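Local coordinates for mandelate racemase / muconate lactonizing enzyme, C-terminal domain protein (Pseudovibrio sp. JE062, PDB 4JHM) that belongs to the enolase superfamily, combining an N-terminal alpha/beta domain of the mandelate racemase / muconate lactonizing enzyme type with a C-terminal TIM-barrel-like domain, at residues 53-58 and 301-306; 159-164 and 327-332; 295-300 and 319-324; 323-328 and 340-345. One frame throughout, in Å; residues are numbered along the deposited sequence.

Contact 1 (53-58 and 301-306)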
loop_
_atom_site.group_PDB
_atom_site.type_symbol
_atom_site.label_atom_id
_atom_site.label_comp_id
_atom_site.label_asym_id
_atom_site.label_seq_id
_atom_site.Cartn_x
_atom_site.Cartn_y
_atom_site.Cartn_z
ATOM N N ALA A 53 43.083 1.274 -7.406
ATOM C CA ALA A 53 42.978 0.635 -8.710
ATOM C C ALA A 53 41.547 0.254 -9.046
ATOM O O ALA A 53 40.777 -0.134 -8.169
ATOM C CB ALA A 53 43.853 -0.606 -8.749
ATOM N N THR A 54 41.198 0.365 -10.321
ATOM C CA THR A 54 39.938 -0.167 -10.808
ATOM C C THR A 54 40.155 -0.892 -12.133
ATOM O O THR A 54 41.018 -0.527 -12.935
ATOM C CB THR A 54 38.863 0.924 -10.985
ATOM O OG1 THR A 54 37.581 0.304 -11.142
ATOM C CG2 THR A 54 39.161 1.792 -12.202
HETATM N N MSE A 55 39.346 -1.919 -12.352
HETATM C CA MSE A 55 39.532 -2.830 -13.459
HETATM C C MSE A 55 38.606 -2.490 -14.583
HETATM O O MSE A 55 37.460 -2.111 -14.353
HETATM C CB MSE A 55 39.186 -4.195 -12.897
HETATM C CG MSE A 55 39.701 -5.315 -13.778
HETATM SE SE MSE A 55 39.041 -7.017 -13.051
HETATM C CE MSE A 55 37.121 -6.855 -13.466
ATOM N N SER A 56 39.099 -2.610 -15.813
ATOM C CA SER A 56 38.261 -2.474 -17.000
ATOM C C SER A 56 38.251 -3.797 -17.756
ATOM O O SER A 56 39.207 -4.567 -17.685
ATOM C CB SER A 56 38.795 -1.376 -17.921
ATOM O OG SER A 56 39.130 -0.209 -17.200
ATOM N N TYR A 57 37.173 -4.059 -18.484
ATOM C CA TYR A 57 37.114 -5.220 -19.364
ATOM C C TYR A 57 36.479 -4.812 -20.687
ATOM O O TYR A 57 35.287 -4.521 -20.751
ATOM C CB TYR A 57 36.347 -6.373 -18.706
ATOM C CG TYR A 57 35.301 -5.922 -17.719
ATOM C CD1 TYR A 57 35.627 -5.699 -16.391
ATOM C CD2 TYR A 57 33.989 -5.708 -18.116
ATOM C CE1 TYR A 57 34.676 -5.274 -15.486
ATOM C CE2 TYR A 57 33.029 -5.283 -17.218
ATOM C CZ TYR A 57 33.376 -5.067 -15.903
ATOM O OH TYR A 57 32.420 -4.647 -15.005
ATOM N N THR A 58 37.293 -4.786 -21.739
ATOM C CA THR A 58 36.871 -4.297 -23.046
ATOM C C THR A 58 37.124 -5.333 -24.127
ATOM O O THR A 58 37.734 -6.363 -23.871
ATOM C CB THR A 58 37.641 -3.022 -23.411
ATOM O OG1 THR A 58 39.052 -3.273 -23.313
ATOM C CG2 THR A 58 37.259 -1.893 -22.465
HETATM N N MSE A 301 36.296 -9.654 -7.268
HETATM C CA MSE A 301 36.940 -10.245 -8.438
HETATM C C MSE A 301 37.740 -9.200 -9.159
HETATM O O MSE A 301 37.206 -8.179 -9.579
HETATM C CB MSE A 301 35.880 -10.822 -9.368
HETATM C CG MSE A 301 36.185 -10.535 -10.833
HETATM SE SE MSE A 301 36.231 -12.230 -11.824
HETATM C CE MSE A 301 34.547 -12.036 -12.835
ATOM N N GLY A 302 39.037 -9.445 -9.308
ATOM C CA GLY A 302 39.919 -8.509 -9.998
ATOM C C GLY A 302 41.366 -8.638 -9.564
ATOM O O GLY A 302 41.776 -9.677 -9.052
ATOM N N TYR A 303 42.138 -7.577 -9.767
ATOM C CA TYR A 303 43.556 -7.578 -9.432
ATOM C C TYR A 303 43.743 -7.339 -7.949
ATOM O O TYR A 303 42.856 -6.798 -7.297
ATOM C CB TYR A 303 44.284 -6.506 -10.229
ATOM C CG TYR A 303 44.290 -6.777 -11.710
ATOM C CD1 TYR A 303 45.282 -7.560 -12.286
ATOM C CD2 TYR A 303 43.301 -6.262 -12.533
ATOM C CE1 TYR A 303 45.292 -7.817 -13.644
ATOM C CE2 TYR A 303 43.302 -6.513 -13.890
ATOM C CZ TYR A 303 44.301 -7.289 -14.440
ATOM O OH TYR A 303 44.299 -7.536 -15.788
ATOM N N THR A 304 44.902 -7.728 -7.422
ATOM C CA THR A 304 45.111 -7.762 -5.973
ATOM C C THR A 304 44.690 -6.472 -5.268
ATOM O O THR A 304 44.141 -6.516 -4.162
ATOM C CB THR A 304 46.566 -8.104 -5.608
ATOM O OG1 THR A 304 47.437 -7.652 -6.647
ATOM C CG2 THR A 304 46.733 -9.612 -5.437
ATOM N N LEU A 305 44.935 -5.329 -5.903
ATOM C CA LEU A 305 44.486 -4.053 -5.351
ATOM C C LEU A 305 42.966 -4.008 -5.236
ATOM O O LEU A 305 42.424 -3.615 -4.200
ATOM C CB LEU A 305 44.983 -2.885 -6.202
ATOM C CG LEU A 305 46.299 -2.278 -5.727
ATOM C CD1 LEU A 305 46.839 -1.298 -6.754
ATOM C CD2 LEU A 305 46.098 -1.595 -4.381
ATOM N N THR A 306 42.280 -4.401 -6.304
ATOM C CA THR A 306 40.828 -4.520 -6.261
ATOM C C THR A 306 40.428 -5.530 -5.188
ATOM O O THR A 306 39.471 -5.319 -4.448
ATOM C CB THR A 306 40.251 -4.978 -7.612
ATOM O OG1 THR A 306 40.274 -3.890 -8.545
ATOM C CG2 THR A 306 38.824 -5.464 -7.438
#
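Ala53 and Leu305 mark one end of the approach between strand 53-58 and the turn that leads into helix 304-316, with CA atoms 6.0 Å apart; Met55 and Gly302 follow with a CA separation of 6.7 Å. At Ala53, the methyl CB rests on Leu305 CB at 3.6 Å, and Leu305 CD1 adds a second carbon beside it. So small a residue lets the strand come close to the first turn of the helix. Met55, modelled as selenomethionine, reaches further. With CG anti to the backbone N (chi1 -163°), its chain stretches across the gap before bending at chi3, and SE packs on Gly302 CA. Glycine suits that point because its phi of 155° is hard for other residues to adopt. On the way, Met55 CG meets the edge of the Tyr303 ring, 3.8 Å from CE2, while SE stands oblique to that ring in a Met-aromatic contact. Tyr303 is the N-cap residue of the helix. Strand 34-44 pairs with strand 50-58 and adds Tyr35 beside both Met55 and Tyr303; helix 65-73 packs against Thr54, and Trp98 NE1 of a second subunit makes a hydrogen bond to Met55 O.

Contact 2 (159-164 and 327-332)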
loop_
_atom_site.group_PDB
_atom_site.type_symbol
_atom_site.label_atom_id
_atom_site.label_comp_id
_atom_site.label_asym_id
_atom_site.label_seq_id
_atom_site.Cartn_x
_atom_site.Cartn_y
_atom_site.Cartn_z
ATOM N N HIS A 159 42.383 -27.618 -3.164
ATOM C CA HIS A 159 43.067 -26.387 -2.784
ATOM C C HIS A 159 42.543 -25.870 -1.456
ATOM O O HIS A 159 43.216 -25.092 -0.785
ATOM C CB HIS A 159 42.937 -25.308 -3.862
ATOM C CG HIS A 159 43.902 -24.174 -3.691
ATOM N ND1 HIS A 159 45.260 -24.319 -3.877
ATOM C CD2 HIS A 159 43.709 -22.880 -3.344
ATOM C CE1 HIS A 159 45.861 -23.164 -3.654
ATOM N NE2 HIS A 159 44.943 -22.274 -3.329
ATOM N N GLY A 160 41.341 -26.304 -1.083
ATOM C CA GLY A 160 40.781 -25.991 0.233
ATOM C C GLY A 160 39.499 -25.182 0.199
ATOM O O GLY A 160 38.905 -24.916 1.244
ATOM N N PHE A 161 39.071 -24.793 -0.999
ATOM C CA PHE A 161 37.904 -23.937 -1.165
ATOM C C PHE A 161 36.641 -24.574 -0.598
ATOM O O PHE A 161 36.405 -25.770 -0.757
ATOM C CB PHE A 161 37.679 -23.605 -2.641
ATOM C CG PHE A 161 38.591 -22.534 -3.178
ATOM C CD1 PHE A 161 38.519 -21.236 -2.695
ATOM C CD2 PHE A 161 39.502 -22.818 -4.186
ATOM C CE1 PHE A 161 39.345 -20.247 -3.194
ATOM C CE2 PHE A 161 40.329 -21.833 -4.688
ATOM C CZ PHE A 161 40.248 -20.546 -4.191
ATOM N N THR A 162 35.828 -23.745 0.045
ATOM C CA THR A 162 34.618 -24.185 0.730
ATOM C C THR A 162 33.359 -23.875 -0.079
ATOM O O THR A 162 32.261 -24.302 0.274
ATOM C CB THR A 162 34.503 -23.459 2.079
ATOM O OG1 THR A 162 34.993 -22.112 1.934
ATOM C CG2 THR A 162 35.316 -24.184 3.140
ATOM N N ALA A 163 33.525 -23.118 -1.158
ATOM C CA ALA A 163 32.397 -22.654 -1.949
ATOM C C ALA A 163 32.852 -22.307 -3.357
ATOM O O ALA A 163 33.975 -21.847 -3.561
ATOM C CB ALA A 163 31.762 -21.441 -1.290
ATOM N N ILE A 164 31.974 -22.530 -4.326
ATOM C CA ILE A 164 32.285 -22.233 -5.711
ATOM C C ILE A 164 31.139 -21.484 -6.378
ATOM O O ILE A 164 29.999 -21.949 -6.374
ATOM C CB ILE A 164 32.549 -23.525 -6.499
ATOM C CG1 ILE A 164 33.740 -24.274 -5.897
ATOM C CG2 ILE A 164 32.793 -23.204 -7.966
ATOM C CD1 ILE A 164 34.061 -25.577 -6.596
ATOM N N TYR A 327 39.971 -18.030 -9.369
ATOM C CA TYR A 327 40.955 -19.104 -9.364
ATOM C C TYR A 327 41.026 -19.639 -10.792
ATOM O O TYR A 327 39.987 -19.962 -11.373
ATOM C CB TYR A 327 40.510 -20.189 -8.372
ATOM C CG TYR A 327 41.538 -21.255 -8.066
ATOM C CD1 TYR A 327 42.793 -20.920 -7.572
ATOM C CD2 TYR A 327 41.243 -22.603 -8.244
ATOM C CE1 TYR A 327 43.732 -21.893 -7.287
ATOM C CE2 TYR A 327 42.175 -23.586 -7.962
ATOM C CZ TYR A 327 43.417 -23.226 -7.484
ATOM O OH TYR A 327 44.349 -24.200 -7.200
ATOM N N PRO A 328 42.237 -19.717 -11.380
ATOM C CA PRO A 328 43.577 -19.447 -10.833
ATOM C C PRO A 328 43.820 -17.986 -10.455
ATOM O O PRO A 328 43.008 -17.122 -10.777
ATOM C CB PRO A 328 44.520 -19.840 -11.980
ATOM C CG PRO A 328 43.684 -20.566 -12.979
ATOM C CD PRO A 328 42.297 -20.044 -12.814
ATOM N N TYR A 329 44.942 -17.727 -9.783
ATOM C CA TYR A 329 45.260 -16.391 -9.287
ATOM C C TYR A 329 46.154 -15.624 -10.249
ATOM O O TYR A 329 45.942 -14.443 -10.505
ATOM C CB TYR A 329 46.009 -16.468 -7.955
ATOM C CG TYR A 329 45.470 -17.452 -6.944
ATOM C CD1 TYR A 329 44.192 -17.312 -6.421
ATOM C CD2 TYR A 329 46.261 -18.499 -6.477
ATOM C CE1 TYR A 329 43.706 -18.201 -5.482
ATOM C CE2 TYR A 329 45.783 -19.394 -5.539
ATOM C CZ TYR A 329 44.507 -19.240 -5.044
ATOM O OH TYR A 329 44.018 -20.122 -4.110
ATOM N N GLU A 330 47.165 -16.317 -10.760
ATOM C CA GLU A 330 48.296 -15.696 -11.450
ATOM C C GLU A 330 47.938 -14.484 -12.312
ATOM O O GLU A 330 48.602 -13.450 -12.239
ATOM C CB GLU A 330 49.028 -16.738 -12.300
ATOM C CG GLU A 330 49.754 -17.810 -11.492
ATOM C CD GLU A 330 48.833 -18.897 -10.956
ATOM O OE1 GLU A 330 49.347 -19.941 -10.509
ATOM O OE2 GLU A 330 47.597 -18.717 -10.982
ATOM N N ALA A 331 46.901 -14.607 -13.130
ATOM C CA ALA A 331 46.548 -13.540 -14.060
ATOM C C ALA A 331 46.382 -12.204 -13.336
ATOM O O ALA A 331 46.919 -11.182 -13.765
ATOM C CB ALA A 331 45.279 -13.897 -14.819
ATOM N N PHE A 332 45.646 -12.225 -12.228
ATOM C CA PHE A 332 45.342 -11.010 -11.478
ATOM C C PHE A 332 46.416 -10.667 -10.445
ATOM O O PHE A 332 46.182 -9.876 -9.534
ATOM C CB PHE A 332 43.985 -11.153 -10.790
ATOM C CG PHE A 332 42.838 -11.267 -11.747
ATOM C CD1 PHE A 332 42.465 -10.185 -12.531
ATOM C CD2 PHE A 332 42.128 -12.448 -11.864
ATOM C CE1 PHE A 332 41.413 -10.283 -13.417
ATOM C CE2 PHE A 332 41.069 -12.549 -12.749
ATOM C CZ PHE A 332 40.713 -11.466 -13.527
#
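Tyr327 meets two rings of the 159-164 segment in different ways. Against His159 it forms an offset stack, the centroids 4.9 Å apart and the planes at 28°, with the hydroxyl end of the tyrosine lying over one face of the imidazole. Phe161 instead turns its edge to the face of Tyr327: CE2 stands over that face, offset toward the rim, 3.6 Å from Tyr327 CG, and the planes meet at 65°. A chi1 of -170° swings the Tyr327 ring to the carbonyl side of its own backbone, where it can serve both neighbours. Tyr329 comes from the direction opposite to His159 and Phe161, and Tyr327 CD1 lies over one face of its ring. His159 NE2 lies at the edge of the Tyr329 ring, near the ring plane, and Phe161 CZ is 3.8 Å from Tyr329 OH. Flat, wide side chains suit this place because they can fill a junction between segments that share no regular backbone pairing.

Around this core, Tyr152 OH makes a hydrogen bond to Tyr327 O, and the cis peptide before Pro328 turns the chain between the two tyrosines. A weak hydrogen bond from Thr342 N reaches Tyr329 OH. Phe161 also packs on Cys156 and on Ser136 and Ala138 of strand 133-139. At Gly160, whose phi is positive, the chain departs from helical angles after helix 149-159. The four rings form an aromatic cluster at the helix-to-strand turn of a beta-alpha-beta unit of the TIM barrel, 133-139 to 163-167, joining it to the loop after strand 323-326.

Contact 3 (295-300 and 319-324)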
loop_
_atom_site.group_PDB
_atom_site.type_symbol
_atom_site.label_atom_id
_atom_site.label_comp_id
_atom_site.label_asym_id
_atom_site.label_seq_id
_atom_site.Cartn_x
_atom_site.Cartn_y
_atom_site.Cartn_z
ATOM N N ASN A 295 23.469 -8.993 4.563
ATOM C CA ASN A 295 24.894 -8.962 4.291
ATOM C C ASN A 295 25.239 -8.201 3.019
ATOM O O ASN A 295 24.384 -7.985 2.156
ATOM C CB ASN A 295 25.420 -10.389 4.175
ATOM C CG ASN A 295 25.356 -11.133 5.487
ATOM O OD1 ASN A 295 25.215 -10.531 6.544
ATOM N ND2 ASN A 295 25.470 -12.451 5.425
ATOM N N LEU A 296 26.499 -7.793 2.918
ATOM C CA LEU A 296 27.018 -7.187 1.712
ATOM C C LEU A 296 28.094 -8.101 1.154
ATOM O O LEU A 296 29.235 -8.059 1.596
ATOM C CB LEU A 296 27.605 -5.803 2.008
ATOM C CG LEU A 296 27.853 -4.916 0.776
ATOM C CD1 LEU A 296 28.176 -3.487 1.178
ATOM C CD2 LEU A 296 28.957 -5.469 -0.110
ATOM N N GLU A 297 27.731 -8.937 0.190
ATOM C CA GLU A 297 28.688 -9.849 -0.423
ATOM C C GLU A 297 29.514 -9.100 -1.458
ATOM O O GLU A 297 29.010 -8.737 -2.518
ATOM C CB GLU A 297 27.964 -11.031 -1.065
ATOM C CG GLU A 297 27.130 -11.831 -0.080
ATOM C CD GLU A 297 27.925 -12.312 1.124
ATOM O OE1 GLU A 297 29.114 -12.648 0.955
ATOM O OE2 GLU A 297 27.356 -12.369 2.239
ATOM N N ILE A 298 30.783 -8.869 -1.140
ATOM C CA ILE A 298 31.652 -8.038 -1.965
ATOM C C ILE A 298 31.940 -8.663 -3.317
ATOM O O ILE A 298 32.102 -9.875 -3.448
ATOM C CB ILE A 298 33.015 -7.756 -1.285
ATOM C CG1 ILE A 298 33.670 -9.061 -0.819
ATOM C CG2 ILE A 298 32.846 -6.799 -0.113
ATOM C CD1 ILE A 298 35.045 -8.882 -0.213
ATOM N N GLN A 299 31.998 -7.810 -4.326
ATOM C CA GLN A 299 32.503 -8.204 -5.616
ATOM C C GLN A 299 33.987 -7.876 -5.625
ATOM O O GLN A 299 34.389 -6.773 -5.997
ATOM C CB GLN A 299 31.768 -7.448 -6.715
ATOM C CG GLN A 299 32.405 -7.575 -8.081
ATOM C CD GLN A 299 31.379 -7.548 -9.184
ATOM O OE1 GLN A 299 31.405 -6.676 -10.051
ATOM N NE2 GLN A 299 30.457 -8.500 -9.151
ATOM N N SER A 300 34.799 -8.832 -5.188
ATOM C CA SER A 300 36.236 -8.616 -5.070
ATOM C C SER A 300 36.999 -9.286 -6.202
ATOM O O SER A 300 38.202 -9.465 -6.111
ATOM C CB SER A 300 36.745 -9.147 -3.732
ATOM O OG SER A 300 36.813 -10.564 -3.732
ATOM N N ASN A 319 28.706 -8.422 8.596
ATOM C CA ASN A 319 27.667 -8.740 7.620
ATOM C C ASN A 319 28.213 -8.938 6.205
ATOM O O ASN A 319 28.116 -8.058 5.354
ATOM C CB ASN A 319 26.558 -7.679 7.640
ATOM C CG ASN A 319 27.079 -6.263 7.447
ATOM O OD1 ASN A 319 28.232 -5.956 7.740
ATOM N ND2 ASN A 319 26.212 -5.386 6.959
ATOM N N CYS A 320 28.791 -10.114 5.983
ATOM C CA CYS A 320 29.313 -10.548 4.686
ATOM C C CYS A 320 29.924 -11.914 4.954
ATOM O O CYS A 320 30.655 -12.068 5.922
ATOM C CB CYS A 320 30.372 -9.584 4.135
ATOM S SG CYS A 320 31.328 -10.209 2.713
ATOM N N ASN A 321 29.616 -12.900 4.115
ATOM C CA ASN A 321 30.057 -14.276 4.351
ATOM C C ASN A 321 31.298 -14.676 3.574
ATOM O O ASN A 321 32.048 -15.537 4.024
ATOM C CB ASN A 321 28.951 -15.272 4.000
ATOM C CG ASN A 321 27.728 -15.131 4.880
ATOM O OD1 ASN A 321 27.831 -14.889 6.080
ATOM N ND2 ASN A 321 26.559 -15.299 4.284
ATOM N N PHE A 322 31.517 -14.082 2.405
ATOM C CA PHE A 322 32.617 -14.529 1.548
ATOM C C PHE A 322 33.467 -13.419 0.930
ATOM O O PHE A 322 33.067 -12.260 0.853
ATOM C CB PHE A 322 32.084 -15.405 0.413
ATOM C CG PHE A 322 31.344 -16.624 0.877
ATOM C CD1 PHE A 322 32.032 -17.764 1.260
ATOM C CD2 PHE A 322 29.956 -16.636 0.911
ATOM C CE1 PHE A 322 31.352 -18.891 1.684
ATOM C CE2 PHE A 322 29.270 -17.760 1.332
ATOM C CZ PHE A 322 29.970 -18.889 1.720
ATOM N N PHE A 323 34.654 -13.818 0.490
ATOM C CA PHE A 323 35.546 -12.986 -0.301
ATOM C C PHE A 323 35.675 -13.666 -1.649
ATOM O O PHE A 323 36.078 -14.828 -1.722
ATOM C CB PHE A 323 36.920 -12.885 0.366
ATOM C CG PHE A 323 38.018 -12.452 -0.558
ATOM C CD1 PHE A 323 38.741 -13.385 -1.281
ATOM C CD2 PHE A 323 38.346 -11.114 -0.690
ATOM C CE1 PHE A 323 39.764 -12.990 -2.129
ATOM C CE2 PHE A 323 39.368 -10.712 -1.537
ATOM C CZ PHE A 323 40.077 -11.651 -2.257
ATOM N N GLU A 324 35.308 -12.955 -2.710
ATOM C CA GLU A 324 35.373 -13.509 -4.053
ATOM C C GLU A 324 36.832 -13.698 -4.465
ATOM O O GLU A 324 37.596 -12.738 -4.547
ATOM C CB GLU A 324 34.649 -12.595 -5.038
ATOM C CG GLU A 324 34.652 -13.096 -6.472
ATOM C CD GLU A 324 33.682 -12.347 -7.360
ATOM O OE1 GLU A 324 33.245 -12.933 -8.371
ATOM O OE2 GLU A 324 33.353 -11.178 -7.053
#
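Phe323 carries Ser300 on one face of its ring: OG sits 3.3 Å above the plane and 3.4 Å from CE2. Ile298 CD1 comes to it obliquely, 4.0 Å from CD2. The Phe322 ring has Glu297 OE1 at its edge, near the plane. The Asn295 amide slides past that of Asn319, the planes 79° apart, with OD1 3.2 Å from Asn319 CA; Asn319 ND2 is hydrogen-bonded to Phe286 O. Bent at chi2 (-54°), Glu297 brings both oxygens to successive backbone N-H groups: Asn321 N donates to OE2 at 3.0 Å, and weakly to OE1, and Phe322 N to OE1 at 3.2 Å, the two stronger bonds using syn lone pairs. Glutamate suits the spot, its two acceptors serving both donors. Leu296 N donates to Asn319 O at 2.9 Å, and Cys320 lies beside Leu296 O. Toward the Ser300-Glu324 end, Glu324 OE2, near Gln299 CA, takes a weak hydrogen bond from Met301 N, while OE1 makes a salt bridge with Lys165 and a hydrogen bond with Ser139. The segments, 26° apart and linked through helix 304-316, resemble a beta-alpha-beta crossover of a TIM barrel, although 295-300 is not a regular strand.

Contact 4 (323-328 and 340-345)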
loop_
_atom_site.group_PDB
_atom_site.type_symbol
_atom_site.label_atom_id
_atom_site.label_comp_id
_atom_site.label_asym_id
_atom_site.label_seq_id
_atom_site.Cartn_x
_atom_site.Cartn_y
_atom_site.Cartn_z
ATOM N N PHE A 323 34.654 -13.818 0.490
ATOM C CA PHE A 323 35.546 -12.986 -0.301
ATOM C C PHE A 323 35.675 -13.666 -1.649
ATOM O O PHE A 323 36.078 -14.828 -1.722
ATOM C CB PHE A 323 36.920 -12.885 0.366
ATOM C CG PHE A 323 38.018 -12.452 -0.558
ATOM C CD1 PHE A 323 38.741 -13.385 -1.281
ATOM C CD2 PHE A 323 38.346 -11.114 -0.690
ATOM C CE1 PHE A 323 39.764 -12.990 -2.129
ATOM C CE2 PHE A 323 39.368 -10.712 -1.537
ATOM C CZ PHE A 323 40.077 -11.651 -2.257
ATOM N N GLU A 324 35.308 -12.955 -2.710
ATOM C CA GLU A 324 35.373 -13.509 -4.053
ATOM C C GLU A 324 36.832 -13.698 -4.465
ATOM O O GLU A 324 37.596 -12.738 -4.547
ATOM C CB GLU A 324 34.649 -12.595 -5.038
ATOM C CG GLU A 324 34.652 -13.096 -6.472
ATOM C CD GLU A 324 33.682 -12.347 -7.360
ATOM O OE1 GLU A 324 33.245 -12.933 -8.371
ATOM O OE2 GLU A 324 33.353 -11.178 -7.053
ATOM N N GLN A 325 37.212 -14.945 -4.708
ATOM C CA GLN A 325 38.569 -15.262 -5.127
ATOM C C GLN A 325 38.544 -15.970 -6.470
ATOM O O GLN A 325 38.179 -17.146 -6.556
ATOM C CB GLN A 325 39.250 -16.163 -4.096
ATOM C CG GLN A 325 40.650 -16.606 -4.492
ATOM C CD GLN A 325 41.680 -15.515 -4.288
ATOM O OE1 GLN A 325 42.102 -14.852 -5.237
ATOM N NE2 GLN A 325 42.078 -15.314 -3.043
ATOM N N PHE A 326 38.925 -15.252 -7.519
ATOM C CA PHE A 326 39.035 -15.866 -8.828
ATOM C C PHE A 326 40.209 -16.840 -8.830
ATOM O O PHE A 326 41.300 -16.519 -8.358
ATOM C CB PHE A 326 39.215 -14.822 -9.926
ATOM C CG PHE A 326 39.271 -15.414 -11.299
ATOM C CD1 PHE A 326 38.110 -15.607 -12.032
ATOM C CD2 PHE A 326 40.480 -15.810 -11.846
ATOM C CE1 PHE A 326 38.156 -16.169 -13.296
ATOM C CE2 PHE A 326 40.534 -16.371 -13.109
ATOM C CZ PHE A 326 39.369 -16.552 -13.835
ATOM N N TYR A 327 39.971 -18.030 -9.369
ATOM C CA TYR A 327 40.955 -19.104 -9.364
ATOM C C TYR A 327 41.026 -19.639 -10.792
ATOM O O TYR A 327 39.987 -19.962 -11.373
ATOM C CB TYR A 327 40.510 -20.189 -8.372
ATOM C CG TYR A 327 41.538 -21.255 -8.066
ATOM C CD1 TYR A 327 42.793 -20.920 -7.572
ATOM C CD2 TYR A 327 41.243 -22.603 -8.244
ATOM C CE1 TYR A 327 43.732 -21.893 -7.287
ATOM C CE2 TYR A 327 42.175 -23.586 -7.962
ATOM C CZ TYR A 327 43.417 -23.226 -7.484
ATOM O OH TYR A 327 44.349 -24.200 -7.200
ATOM N N PRO A 328 42.237 -19.717 -11.380
ATOM C CA PRO A 328 43.577 -19.447 -10.833
ATOM C C PRO A 328 43.820 -17.986 -10.455
ATOM O O PRO A 328 43.008 -17.122 -10.777
ATOM C CB PRO A 328 44.520 -19.840 -11.980
ATOM C CG PRO A 328 43.684 -20.566 -12.979
ATOM C CD PRO A 328 42.297 -20.044 -12.814
ATOM N N ILE A 340 47.224 -12.413 -2.308
ATOM C CA ILE A 340 46.071 -12.760 -1.496
ATOM C C ILE A 340 45.465 -14.054 -2.025
ATOM O O ILE A 340 44.563 -14.033 -2.854
ATOM C CB ILE A 340 45.017 -11.637 -1.500
ATOM C CG1 ILE A 340 45.636 -10.347 -0.950
ATOM C CG2 ILE A 340 43.809 -12.044 -0.670
ATOM C CD1 ILE A 340 44.698 -9.161 -0.921
ATOM N N ARG A 341 45.981 -15.179 -1.545
ATOM C CA ARG A 341 45.506 -16.485 -1.970
ATOM C C ARG A 341 44.653 -17.126 -0.884
ATOM O O ARG A 341 44.493 -16.572 0.201
ATOM C CB ARG A 341 46.694 -17.383 -2.311
ATOM C CG ARG A 341 47.688 -16.715 -3.247
ATOM C CD ARG A 341 48.647 -17.703 -3.890
ATOM N NE ARG A 341 49.022 -17.262 -5.230
ATOM C CZ ARG A 341 49.788 -17.955 -6.066
ATOM N NH1 ARG A 341 50.281 -19.134 -5.708
ATOM N NH2 ARG A 341 50.059 -17.464 -7.267
ATOM N N THR A 342 44.105 -18.296 -1.186
ATOM C CA THR A 342 43.190 -18.980 -0.282
ATOM C C THR A 342 43.897 -20.164 0.369
ATOM O O THR A 342 44.399 -21.051 -0.321
ATOM C CB THR A 342 41.935 -19.461 -1.040
ATOM O OG1 THR A 342 41.157 -18.324 -1.454
ATOM C CG2 THR A 342 41.082 -20.369 -0.165
ATOM N N ASP A 343 43.941 -20.177 1.698
ATOM C CA ASP A 343 44.686 -21.208 2.418
ATOM C C ASP A 343 43.954 -22.553 2.387
ATOM O O ASP A 343 42.888 -22.682 1.777
ATOM C CB ASP A 343 44.984 -20.764 3.858
ATOM C CG ASP A 343 43.779 -20.870 4.771
ATOM O OD1 ASP A 343 42.775 -21.497 4.375
ATOM O OD2 ASP A 343 43.839 -20.329 5.896
ATOM N N LYS A 344 44.534 -23.550 3.049
ATOM C CA LYS A 344 44.057 -24.927 2.955
ATOM C C LYS A 344 42.729 -25.156 3.683
ATOM O O LYS A 344 42.085 -26.188 3.492
ATOM C CB LYS A 344 45.119 -25.883 3.501
ATOM C CG LYS A 344 45.053 -27.286 2.920
ATOM C CD LYS A 344 45.565 -27.318 1.488
ATOM C CE LYS A 344 45.434 -28.701 0.874
ATOM N NZ LYS A 344 46.196 -29.736 1.624
ATOM N N GLU A 345 42.324 -24.200 4.516
ATOM C CA GLU A 345 41.086 -24.314 5.286
ATOM C C GLU A 345 39.915 -23.590 4.623
ATOM O O GLU A 345 38.771 -23.733 5.053
ATOM C CB GLU A 345 41.285 -23.767 6.700
ATOM C CG GLU A 345 42.261 -24.570 7.545
ATOM C CD GLU A 345 41.981 -24.455 9.032
ATOM O OE1 GLU A 345 42.481 -25.304 9.798
ATOM O OE2 GLU A 345 41.255 -23.520 9.436
#
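Gln325 points its CB toward the 340-345 loop, 3.9 Å from Thr342 OG1, and CG comes nearer to the same oxygen at 3.5 Å. The first torsion, at 177°, carries the chain outward from the strand; a bend at chi2 (77°) then turns the amide toward Ile340. CD lies 3.5 Å from Ile340 O and also sits in the plane of the Phe323 ring, at its edge. Of the two tip atoms, OE1 stays 3.5 Å from Ile340 O, whereas NE2 donates to Ile340 O over 2.8 Å, the carbonyl being met from a tilt out of its plane. NE2 also passes 3.5 Å from Thr342 OG1. Glutamine suits this buried place because its amide N-H can be given to the Ile340 carbonyl of the loop. Strand 323-326 runs parallel beside 133-139 in the TIM-barrel sheet, and the loop returns past its side chains to strand 347-349, which pairs antiparallel with 133-139. Ile340 supplies the apolar part: CG2 meets Phe323 CZ at 4.1 Å, the two side chains crossing at about a right angle. Thr342 OG1, which flanks the Gln325 chain, is hydrogen-bonded to Ser136 OG.

In the fold
Contacts 2 and 4 lie closest, with centres about 4 Å apart; they share Tyr327 and Pro328, and Phe161 packs on Thr342 between them. Contact 3 meets contact 4 on strand 323-326, with centres about 13 Å apart, and reaches contact 2 where Ala163 touches Phe322. Contact 1, about 16 Å between centres from each of the others, is the one that joins the N-terminal domain to the barrel; relatives in the enolase superfamily place the active site near this interface. It connects to contact 2 through a probable hydrogen bond, Thr304 N to Phe332 O at 3.3 Å, and to contacts 3 and 4 through Met301, which lies against Glu324.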